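Local coordinates for Lin2722 protein (Listeria innocua, PDB 3DS8), which is of unknown function but belongs to the alpha/beta hydrolase clan and probably acts as a serine hydrolase on a substrate not yet identified, at residues Phe64-Asn69 with Ser77-Ile82; Ile7-Ser12 with Leu106-Tyr111; Gly45-Glu50 with Met84-Ser89; Gly14-Leu19 with Thr38-Ser43. All blocks are in the same frame, centred on the assembly; numbering follows the deposited sequence.

Interaction 1 (Phe64-Asn69 with Ser77-Ile82); sequences FGFEQN and SKWLKI
Leu80 lays its CD1 methyl over one face of the Phe64 ring, 4.0 Å from CD1 to the ring centroid and 14° off the ring normal, a CH-pi contact. Two residues on from Phe64, Phe66 meets Trp79 and Leu80 of the helix: its CD1 lies at the edge of the Trp79 indole, 3.9 Å from Trp79 CE3, while its CZ comes within 4.2 Å of Leu80 CB. At the end of the row, Gln68 CB rests 3.7 Å from Trp79 CZ3. The Gln68 chain bends at chi2 (91°), which brings OE1 above the rim of the indole face with the amide plane 79° from the ring. From outside the pair, the backbone N of Ser43 holds OE1, which probably limits the rotation of the amide; the approach of NE2 to Asn42 OD1 is unusually short and therefore doubtful. Trp76 stacks on Phe66, and Val41 and Ile9 of the flanking strands touch the same ring. Strand 64-66 and helix 77-82 run 10.2 Å apart at 129°, with the helix following the strand closely in the chain: this is the strand-to-helix layer packing of an alpha/beta hydrolase fold.

Interaction 2 (Ile7-Ser12 with Leu106-Tyr111); sequences ILIHGS and LALTYY. With SO4 (sulfate ion), chain C; SO4 (sulfate ion), chain B.
Leu108 meets the strand 7-9 through a single branch. From CB the chain runs to CG, which is anti to the carbonyl carbon (chi1 -70°) and lies 4.0 Å from Ile9 CD1. CD2 touches both isoleucines, 3.8 Å from Ile9 CD1 and 4.1 Å from Ile7 CG2. Ile9 crosses the leucine at a slant with its extended CG1-CD1 arm, whereas Ile7 and Leu108 point in opposing directions and meet only alongside. No hydrogen bond joins the two segments, and all three side chains are buried. Around them, Leu80 and Phe64 touch Ile7, and Phe66 touches Ile9.

Beyond the strand the chain turns polar. His10 ND1 donates to Gly11 O at 2.8 Å, nearly straight at 171° and with the oxygen close to the ring plane, although the donor stands above the carbonyl plane; NE2 binds the backbone N of Phe66. With both nitrogens engaged, the imidazole is fixed in rotation. Two sulfates, probably from the crystallisation liquor, lie here. Gly11 N gives a hydrogen bond to O1 of the chain C ion at 3.0 Å. The chain B ion is gripped twice by one residue, Ser12 N to its O3 at 2.8 Å and Ser12 OG to its O4 at 2.7 Å, and also by Asn103 N and His222 NE2. Asn103 follows the probable nucleophile Ser102, and His222 belongs to the probable triad. The chemistry implies an apolar seat for helix 103-114 and, at the chain B site alone, with Ser12 N and Asn103 N, possibly an oxyanion hole.

Interaction 3 (Gly45-Glu50 with Met84-Ser89); sequences GKIKFE and MEDLKS
Phe49 turns the edge of its ring, not a face, to helix 84-89. CZ is the leading atom: it lies 3.8 Å from Asp86 CB, and both that carbon and the backbone N of Leu87 sit near the ring plane. Its neighbour CE1 meets the CD1 methyl of Leu87 at 4.1 Å. The phenyl and the Asp86 carboxylate are inclined by 32°, and the two side chains cross at a slant, the aspartate passing the ring by its CB rather than by its acid group. That acid group leads instead to Ile47. OD2 of Asp86 approaches the branched part of the isoleucine, 3.7 Å from Ile47 CG1 and 3.8 Å from Ile47 CG2, a van der Waals contact of an oxygen with aliphatic carbons; no hydrogen bond crosses between the segments.

The torsions account for part of this division of work. Asp86 has CG anti to its carbonyl carbon (chi1 -74°), which directs the carboxylate to Ile47; its CB lies at the phenyl edge because the backbone puts it there. Leu87 takes the other choice, CG anti to the backbone N, and brings CD1 round to the phenylalanine.

Both strand residues point toward the helix; by CA positions Ile47 lies nearest Asp86 and Phe49 nearest Leu87. Ile47 also touches Val41 and Ala83, and Phe49 touches Met39 and Arg90. The axes of strand 46-50 and helix 84-89 pass 10.1 Å apart at 43°. Gly45 and Lys46 open the strand in a G1 beta bulge opposite Asn42. The contact packs helix 73-91 against strand 46-50, an edge strand of the alpha/beta hydrolase sheet that runs antiparallel to strand 36-42.

Interaction 4 (Gly14-Leu19 with Thr38-Ser43); sequences GNASSL and TMTVNS. With SO4 (sulfate ion), chain C.
The loop that follows strand 6-9 and leads into helix 20-30 folds here into a type I beta turn, Asn15 to Ser18, and sets Ala16 against strand 38-42. The touching atom is the methyl: Ala16 CB lies 3.7 Å from Thr38 CG2 and 4.3 Å from Thr40 CG2, so one carbon bridges two threonines on the same side of the strand. Thr38 presents that methyl because CG2 stands anti to its backbone N, which leaves OG1 beside the nitrogen (chi1 -67°). Thr38 OG1 lies 2.9 Å from a water, and the same water gives a weak hydrogen bond to Ala16 O. Methyl contact and water bridge thus run side by side between the same two residues, without a direct hydrogen bond across the segments.

The turn itself is stiffened from within. Besides the backbone bond from Ser18 N to Asn15 O, Ser17 N donates to Asn15 OD1 at 2.8 Å, an Asx turn in which the donor stands above the carbonyl plane. Asn15 N donates to Ser18 OG, also at 2.8 Å and fairly straight (168°). Ser18 OG in turn donates to O3 of the chain C sulfate at 2.8 Å, an ion also bound by Gly11 N, so the serine ties the turn to the anion.

Leu19, at the N-cap position, leads directly into helix 20-30. Strand 36-42 lies between strands 61-66 and 46-50 in the sheet, with Met39 and Val41 facing helix 73-91 while Thr38 and Thr40 carry the loop contact.

Overall arrangement
Interactions 1 and 2 are buried, interaction 3 is only partly so, and interaction 4 lies at the surface. Helix 73-91 serves both 64-69/77-82 and 45-50/84-89, first against an inner strand and then against the outermost strand; the aromatic row of the former gives way to a single phenylalanine and a carboxylate in the latter. Adjacent strands join the contacts: Phe64 N bonds Leu8 O between interactions 1 and 2, and Glu50 N bonds Thr38 O between 3 and 4. Interactions 2 and 4 share the chain C sulfate. Between its segments interaction 2, nearest the chain centre, is wholly aliphatic; interaction 1 adds aromatic rings and an amide; a water bridges interaction 4 at the surface.

Interaction 1 (Phe64-Asn69 with Ser77-Ile82)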
# COMPACT_ATOMS: atom_id res chain seq x y z
N PHE A 64 -3.28 10.76 -4.18
CA PHE A 64 -2.05 10.93 -4.95
C PHE A 64 -2.19 10.44 -6.39
O PHE A 64 -2.78 9.39 -6.64
CB PHE A 64 -0.89 10.22 -4.25
CG PHE A 64 0.43 10.73 -4.65
CD1 PHE A 64 0.99 11.81 -4.01
CD2 PHE A 64 1.11 10.15 -5.71
CE1 PHE A 64 2.20 12.32 -4.39
CE2 PHE A 64 2.35 10.65 -6.10
CZ PHE A 64 2.90 11.74 -5.45
N GLY A 65 -1.59 11.16 -7.34
CA GLY A 65 -1.63 10.73 -8.72
C GLY A 65 -0.27 10.82 -9.37
O GLY A 65 0.37 11.83 -9.27
N PHE A 66 0.13 9.77 -10.08
CA PHE A 66 1.28 9.82 -10.98
C PHE A 66 0.83 10.06 -12.42
O PHE A 66 0.12 9.23 -12.99
CB PHE A 66 2.02 8.49 -10.93
CG PHE A 66 2.65 8.18 -9.61
CD1 PHE A 66 3.84 8.78 -9.26
CD2 PHE A 66 2.06 7.30 -8.72
CE1 PHE A 66 4.45 8.50 -8.04
CE2 PHE A 66 2.63 7.06 -7.48
CZ PHE A 66 3.87 7.64 -7.16
N GLU A 67 1.28 11.16 -13.04
CA GLU A 67 0.92 11.39 -14.45
C GLU A 67 1.44 10.23 -15.34
O GLU A 67 0.78 9.83 -16.32
CB GLU A 67 1.53 12.68 -14.99
CG GLU A 67 1.10 12.91 -16.45
CD GLU A 67 1.00 14.38 -16.89
OE1 GLU A 67 1.50 15.30 -16.19
OE2 GLU A 67 0.39 14.60 -17.97
N GLN A 68 2.61 9.73 -15.00
CA GLN A 68 3.20 8.57 -15.67
C GLN A 68 2.66 7.33 -14.98
O GLN A 68 3.33 6.71 -14.15
CB GLN A 68 4.73 8.63 -15.66
CG GLN A 68 5.27 9.68 -16.65
CD GLN A 68 5.45 11.03 -16.05
OE1 GLN A 68 5.85 11.15 -14.90
NE2 GLN A 68 5.21 12.08 -16.85
N ASN A 69 1.43 6.99 -15.34
CA ASN A 69 0.60 6.06 -14.54
C ASN A 69 0.77 4.60 -14.94
O ASN A 69 0.06 3.72 -14.44
CB ASN A 69 -0.87 6.54 -14.52
CG ASN A 69 -1.61 6.31 -15.85
OD1 ASN A 69 -0.99 6.11 -16.87
ND2 ASN A 69 -2.94 6.45 -15.84
N SER A 77 8.17 5.20 -6.56
CA SER A 77 8.72 5.46 -5.22
C SER A 77 9.65 6.66 -5.19
O SER A 77 9.59 7.47 -4.25
CB SER A 77 9.43 4.24 -4.72
OG SER A 77 9.96 4.43 -3.42
N LYS A 78 10.55 6.76 -6.18
CA LYS A 78 11.45 7.93 -6.30
C LYS A 78 10.69 9.23 -6.49
O LYS A 78 11.01 10.23 -5.85
CB LYS A 78 12.40 7.74 -7.48
CG LYS A 78 13.39 6.61 -7.30
CD LYS A 78 14.34 6.54 -8.49
CE LYS A 78 14.89 5.15 -8.66
NZ LYS A 78 15.44 4.59 -7.37
N TRP A 79 9.65 9.21 -7.32
CA TRP A 79 8.82 10.40 -7.54
C TRP A 79 7.98 10.76 -6.30
O TRP A 79 7.81 11.94 -5.97
CB TRP A 79 7.95 10.25 -8.77
CG TRP A 79 8.72 9.99 -10.00
CD1 TRP A 79 10.01 10.38 -10.27
CD2 TRP A 79 8.26 9.28 -11.14
NE1 TRP A 79 10.39 9.91 -11.52
CE2 TRP A 79 9.33 9.24 -12.08
CE3 TRP A 79 7.07 8.67 -11.48
CZ2 TRP A 79 9.21 8.62 -13.33
CZ3 TRP A 79 6.95 8.03 -12.72
CH2 TRP A 79 7.99 8.05 -13.63
N LEU A 80 7.47 9.73 -5.63
CA LEU A 80 6.75 9.92 -4.37
C LEU A 80 7.64 10.60 -3.33
O LEU A 80 7.20 11.53 -2.66
CB LEU A 80 6.24 8.58 -3.86
CG LEU A 80 5.49 8.54 -2.53
CD1 LEU A 80 4.23 9.38 -2.65
CD2 LEU A 80 5.16 7.10 -2.18
N LYS A 81 8.89 10.13 -3.19
CA LYS A 81 9.85 10.76 -2.26
C LYS A 81 10.00 12.26 -2.52
O LYS A 81 9.97 13.06 -1.62
CB LYS A 81 11.23 10.09 -2.35
CG LYS A 81 12.48 10.93 -1.93
CD LYS A 81 12.75 10.77 -0.51
CE LYS A 81 14.15 11.26 -0.10
NZ LYS A 81 14.94 12.18 -1.00
N ILE A 82 10.14 12.63 -3.79
CA ILE A 82 10.31 14.03 -4.16
C ILE A 82 9.08 14.83 -3.71
O ILE A 82 9.21 15.91 -3.12
CB ILE A 82 10.55 14.18 -5.68
CG1 ILE A 82 11.92 13.56 -6.05
CG2 ILE A 82 10.48 15.65 -6.11
CD1 ILE A 82 12.13 13.36 -7.56

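Interaction 2 (Ile7-Ser12 with Leu106-Tyr111)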
# COMPACT_ATOMS: atom_id res chain seq x y z
N ILE A 7 -2.04 8.57 2.78
CA ILE A 7 -1.81 8.70 1.34
C ILE A 7 -2.48 7.52 0.60
O ILE A 7 -2.26 6.35 0.94
CB ILE A 7 -0.34 8.84 0.98
CG1 ILE A 7 -0.16 9.23 -0.48
CG2 ILE A 7 0.46 7.59 1.16
CD1 ILE A 7 1.15 9.89 -0.72
N LEU A 8 -3.27 7.84 -0.41
CA LEU A 8 -3.96 6.84 -1.27
C LEU A 8 -3.30 6.85 -2.63
O LEU A 8 -3.24 7.89 -3.33
CB LEU A 8 -5.44 7.16 -1.43
CG LEU A 8 -6.20 7.27 -0.10
CD1 LEU A 8 -7.70 7.65 -0.40
CD2 LEU A 8 -6.05 6.01 0.79
N ILE A 9 -2.84 5.67 -3.05
CA ILE A 9 -2.10 5.53 -4.31
C ILE A 9 -2.76 4.49 -5.22
O ILE A 9 -2.95 3.34 -4.80
CB ILE A 9 -0.62 5.19 -4.11
CG1 ILE A 9 0.04 6.21 -3.19
CG2 ILE A 9 0.08 5.15 -5.46
CD1 ILE A 9 1.53 6.05 -3.02
N HIS A 10 -3.05 4.92 -6.43
CA HIS A 10 -3.68 4.10 -7.47
C HIS A 10 -2.75 3.01 -8.02
O HIS A 10 -1.54 3.01 -7.75
CB HIS A 10 -4.18 5.02 -8.60
CG HIS A 10 -3.10 5.83 -9.26
ND1 HIS A 10 -2.28 5.31 -10.23
CD2 HIS A 10 -2.68 7.09 -9.04
CE1 HIS A 10 -1.43 6.25 -10.63
NE2 HIS A 10 -1.66 7.34 -9.92
N GLY A 11 -3.35 2.11 -8.80
CA GLY A 11 -2.68 1.09 -9.58
C GLY A 11 -2.30 1.63 -10.94
O GLY A 11 -2.62 2.78 -11.30
N SER A 12 -1.64 0.81 -11.73
CA SER A 12 -1.24 1.23 -13.06
C SER A 12 -2.50 1.49 -13.88
O SER A 12 -3.56 0.80 -13.73
CB SER A 12 -0.23 0.25 -13.70
OG SER A 12 -0.87 -0.84 -14.29
N LEU A 106 3.23 -1.57 -4.25
CA LEU A 106 4.65 -1.81 -4.50
C LEU A 106 5.49 -0.54 -4.32
O LEU A 106 6.55 -0.57 -3.75
CB LEU A 106 4.89 -2.42 -5.87
CG LEU A 106 4.17 -3.74 -6.20
CD1 LEU A 106 4.44 -4.19 -7.63
CD2 LEU A 106 4.57 -4.76 -5.14
N ALA A 107 4.99 0.58 -4.82
CA ALA A 107 5.66 1.88 -4.63
C ALA A 107 5.82 2.21 -3.15
O ALA A 107 6.92 2.62 -2.70
CB ALA A 107 4.87 2.99 -5.38
N LEU A 108 4.79 1.97 -2.35
CA LEU A 108 4.91 2.17 -0.92
C LEU A 108 5.96 1.26 -0.28
O LEU A 108 6.54 1.63 0.73
CB LEU A 108 3.56 2.00 -0.24
CG LEU A 108 2.48 3.07 -0.49
CD1 LEU A 108 1.12 2.62 0.05
CD2 LEU A 108 2.92 4.42 0.11
N THR A 109 6.09 0.03 -0.78
CA THR A 109 7.02 -0.94 -0.22
C THR A 109 8.48 -0.52 -0.53
O THR A 109 9.35 -0.50 0.36
CB THR A 109 6.71 -2.34 -0.75
OG1 THR A 109 5.37 -2.67 -0.39
CG2 THR A 109 7.71 -3.41 -0.20
N TYR A 110 8.74 -0.09 -1.74
CA TYR A 110 10.03 0.55 -2.03
C TYR A 110 10.25 1.77 -1.13
O TYR A 110 11.33 1.98 -0.61
CB TYR A 110 10.10 1.01 -3.49
CG TYR A 110 10.49 -0.07 -4.43
CD1 TYR A 110 11.80 -0.51 -4.49
CD2 TYR A 110 9.55 -0.65 -5.28
CE1 TYR A 110 12.17 -1.51 -5.37
CE2 TYR A 110 9.92 -1.65 -6.17
CZ TYR A 110 11.21 -2.08 -6.20
OH TYR A 110 11.64 -3.07 -7.09
N TYR A 111 9.22 2.61 -0.94
CA TYR A 111 9.37 3.80 -0.06
C TYR A 111 9.71 3.39 1.38
O TYR A 111 10.57 3.96 2.04
CB TYR A 111 8.06 4.58 -0.11
CG TYR A 111 8.04 5.91 0.63
CD1 TYR A 111 8.28 7.10 -0.04
CD2 TYR A 111 7.75 5.96 2.00
CE1 TYR A 111 8.23 8.33 0.67
CE2 TYR A 111 7.70 7.15 2.72
CZ TYR A 111 7.93 8.33 2.05
OH TYR A 111 7.83 9.48 2.78
S SO4 C . -6.81 1.67 -10.33
O1 SO4 C . -6.36 1.98 -9.10
O2 SO4 C . -7.47 0.33 -10.41
O3 SO4 C . -7.82 2.65 -10.77
O4 SO4 C . -5.67 1.63 -11.31
S SO4 B . -0.85 -3.09 -11.54
O1 SO4 B . -0.11 -4.09 -10.73
O2 SO4 B . -2.21 -3.52 -11.77
O3 SO4 B . -0.92 -1.80 -10.86
O4 SO4 B . -0.13 -2.97 -12.85

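Interaction 3 (Gly45-Glu50 with Met84-Ser89)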
# COMPACT_ATOMS: atom_id res chain seq x y z
N GLY A 45 9.01 17.04 -14.26
CA GLY A 45 9.48 17.92 -13.22
C GLY A 45 8.42 18.84 -12.59
O GLY A 45 8.78 19.97 -12.26
N LYS A 46 7.16 18.40 -12.48
CA LYS A 46 6.09 19.21 -11.87
C LYS A 46 5.45 18.50 -10.68
O LYS A 46 5.22 17.29 -10.74
CB LYS A 46 5.00 19.52 -12.89
CG LYS A 46 5.54 20.16 -14.20
CD LYS A 46 4.44 20.76 -15.07
CE LYS A 46 4.76 20.63 -16.58
NZ LYS A 46 3.52 20.85 -17.42
N ILE A 47 5.17 19.24 -9.62
CA ILE A 47 4.43 18.75 -8.44
C ILE A 47 3.25 19.70 -8.27
O ILE A 47 3.44 20.90 -8.29
CB ILE A 47 5.28 18.82 -7.16
CG1 ILE A 47 6.47 17.87 -7.20
CG2 ILE A 47 4.44 18.48 -5.90
CD1 ILE A 47 6.08 16.46 -7.31
N LYS A 48 2.07 19.18 -8.06
CA LYS A 48 0.88 20.01 -7.93
C LYS A 48 0.13 19.59 -6.72
O LYS A 48 -0.06 18.39 -6.52
CB LYS A 48 -0.02 19.82 -9.13
CG LYS A 48 -1.22 20.76 -9.14
CD LYS A 48 -2.25 20.48 -10.31
CE LYS A 48 -1.61 19.87 -11.58
NZ LYS A 48 -2.58 19.90 -12.75
N PHE A 49 -0.29 20.58 -5.93
CA PHE A 49 -1.16 20.40 -4.77
C PHE A 49 -2.46 21.10 -5.11
O PHE A 49 -2.45 22.25 -5.60
CB PHE A 49 -0.67 21.17 -3.52
CG PHE A 49 0.66 20.77 -2.96
CD1 PHE A 49 0.74 20.13 -1.73
CD2 PHE A 49 1.83 21.13 -3.60
CE1 PHE A 49 1.99 19.82 -1.15
CE2 PHE A 49 3.10 20.80 -3.04
CZ PHE A 49 3.17 20.15 -1.81
N GLU A 50 -3.57 20.44 -4.82
CA GLU A 50 -4.91 21.06 -4.87
C GLU A 50 -5.59 20.87 -3.53
O GLU A 50 -5.82 19.74 -3.08
CB GLU A 50 -5.75 20.42 -5.96
CG GLU A 50 -5.19 20.62 -7.37
CD GLU A 50 -5.89 19.72 -8.40
OE1 GLU A 50 -5.53 18.50 -8.53
OE2 GLU A 50 -6.82 20.24 -9.08
N MSE A 84 6.84 13.86 -1.37
CA MSE A 84 6.78 13.81 0.10
C MSE A 84 7.73 14.80 0.77
O MSE A 84 7.39 15.32 1.85
CB MSE A 84 7.05 12.41 0.63
CG MSE A 84 5.99 11.41 0.25
SE MSE A 84 4.14 11.96 0.85
CE MSE A 84 3.50 12.86 -0.82
N GLU A 85 8.86 15.11 0.13
CA GLU A 85 9.75 16.18 0.65
C GLU A 85 8.97 17.51 0.66
O GLU A 85 9.04 18.28 1.61
CB GLU A 85 11.05 16.32 -0.14
CG GLU A 85 11.98 15.16 0.05
CD GLU A 85 13.17 15.17 -0.94
OE1 GLU A 85 13.00 15.59 -2.11
OE2 GLU A 85 14.25 14.70 -0.56
N ASP A 86 8.21 17.75 -0.40
CA ASP A 86 7.42 19.00 -0.48
C ASP A 86 6.27 18.99 0.51
O ASP A 86 6.01 20.02 1.15
CB ASP A 86 6.87 19.19 -1.89
CG ASP A 86 7.92 19.61 -2.88
OD1 ASP A 86 9.03 20.02 -2.46
OD2 ASP A 86 7.62 19.57 -4.09
N LEU A 87 5.59 17.86 0.64
CA LEU A 87 4.49 17.75 1.62
C LEU A 87 4.96 18.03 3.03
O LEU A 87 4.33 18.80 3.76
CB LEU A 87 3.85 16.37 1.57
CG LEU A 87 2.58 16.19 2.41
CD1 LEU A 87 1.40 17.15 1.97
CD2 LEU A 87 2.12 14.74 2.41
N LYS A 88 6.09 17.42 3.41
CA LYS A 88 6.63 17.59 4.76
C LYS A 88 7.11 19.04 4.94
O LYS A 88 6.93 19.65 6.01
CB LYS A 88 7.75 16.60 5.07
CG LYS A 88 8.22 16.66 6.57
CD LYS A 88 9.06 15.48 7.02
CE LYS A 88 9.41 15.57 8.51
NZ LYS A 88 10.54 16.48 8.66
N SER A 89 7.73 19.59 3.90
CA SER A 89 8.14 20.98 3.95
C SER A 89 6.98 21.91 4.23
O SER A 89 7.11 22.83 5.07
CB SER A 89 8.84 21.41 2.66
OG SER A 89 9.35 22.71 2.82

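Interaction 4 (Gly14-Leu19 with Thr38-Ser43)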
# COMPACT_ATOMS: atom_id res chain seq x y z
N GLY A 14 -4.30 4.07 -13.34
CA GLY A 14 -5.20 4.82 -12.49
C GLY A 14 -4.78 6.28 -12.32
O GLY A 14 -3.91 6.78 -13.03
N ASN A 15 -5.45 6.95 -11.39
CA ASN A 15 -5.23 8.37 -11.17
C ASN A 15 -5.60 8.78 -9.74
O ASN A 15 -5.93 7.91 -8.90
CB ASN A 15 -5.97 9.19 -12.22
CG ASN A 15 -7.47 9.09 -12.12
OD1 ASN A 15 -8.02 8.78 -11.10
ND2 ASN A 15 -8.15 9.42 -13.23
N ALA A 16 -5.55 10.08 -9.46
CA ALA A 16 -5.81 10.55 -8.08
C ALA A 16 -7.24 10.32 -7.61
O ALA A 16 -7.54 10.55 -6.45
CB ALA A 16 -5.40 12.05 -7.93
N SER A 17 -8.12 9.89 -8.49
CA SER A 17 -9.52 9.61 -8.13
C SER A 17 -9.80 8.13 -7.95
O SER A 17 -10.90 7.75 -7.55
CB SER A 17 -10.43 10.13 -9.24
OG SER A 17 -10.39 11.52 -9.24
N SER A 18 -8.79 7.31 -8.23
CA SER A 18 -9.02 5.87 -8.28
C SER A 18 -9.48 5.27 -6.93
O SER A 18 -10.16 4.24 -6.93
CB SER A 18 -7.76 5.16 -8.72
OG SER A 18 -7.40 5.36 -10.09
N LEU A 19 -9.03 5.83 -5.81
CA LEU A 19 -9.42 5.30 -4.48
C LEU A 19 -10.52 6.18 -3.83
O LEU A 19 -10.68 6.21 -2.61
CB LEU A 19 -8.21 5.14 -3.56
CG LEU A 19 -7.42 3.85 -3.76
CD1 LEU A 19 -6.75 3.77 -5.17
CD2 LEU A 19 -6.36 3.63 -2.61
N THR A 38 -5.40 16.83 -2.95
CA THR A 38 -4.96 16.04 -4.10
C THR A 38 -3.56 16.50 -4.50
O THR A 38 -3.30 17.69 -4.58
CB THR A 38 -5.96 16.14 -5.28
OG1 THR A 38 -7.18 15.49 -4.89
CG2 THR A 38 -5.40 15.47 -6.56
N MSE A 39 -2.65 15.55 -4.72
CA MSE A 39 -1.30 15.87 -5.13
C MSE A 39 -0.98 15.04 -6.34
O MSE A 39 -1.27 13.86 -6.36
CB MSE A 39 -0.25 15.51 -4.10
CG MSE A 39 -0.17 16.36 -2.91
SE MSE A 39 1.50 15.87 -1.94
CE MSE A 39 2.82 16.66 -3.04
N THR A 40 -0.31 15.63 -7.32
CA THR A 40 0.11 14.84 -8.45
C THR A 40 1.55 15.17 -8.81
O THR A 40 2.04 16.28 -8.52
CB THR A 40 -0.83 15.11 -9.62
OG1 THR A 40 -0.87 16.50 -9.88
CG2 THR A 40 -2.30 14.66 -9.29
N VAL A 41 2.24 14.23 -9.43
CA VAL A 41 3.66 14.41 -9.79
C VAL A 41 3.86 13.90 -11.21
O VAL A 41 3.16 13.01 -11.69
CB VAL A 41 4.64 13.72 -8.76
CG1 VAL A 41 4.43 12.17 -8.70
CG2 VAL A 41 6.16 14.02 -9.09
N ASN A 42 4.81 14.55 -11.89
CA ASN A 42 5.17 14.24 -13.25
C ASN A 42 6.70 14.21 -13.25
O ASN A 42 7.35 15.19 -12.86
CB ASN A 42 4.65 15.37 -14.14
CG ASN A 42 4.89 15.15 -15.60
OD1 ASN A 42 5.72 14.35 -16.05
ND2 ASN A 42 4.17 15.93 -16.39
N SER A 43 7.25 13.11 -13.74
CA SER A 43 8.70 12.94 -13.88
C SER A 43 9.35 14.01 -14.75
O SER A 43 10.57 14.12 -14.74
CB SER A 43 9.02 11.57 -14.47
OG SER A 43 8.66 11.51 -15.84
S SO4 C . -6.81 1.67 -10.33
O1 SO4 C . -6.36 1.98 -9.10
O2 SO4 C . -7.47 0.33 -10.41
O3 SO4 C . -7.82 2.65 -10.77
O4 SO4 C . -5.67 1.63 -11.31
O HOH W 1 -8.44 13.37 -6.46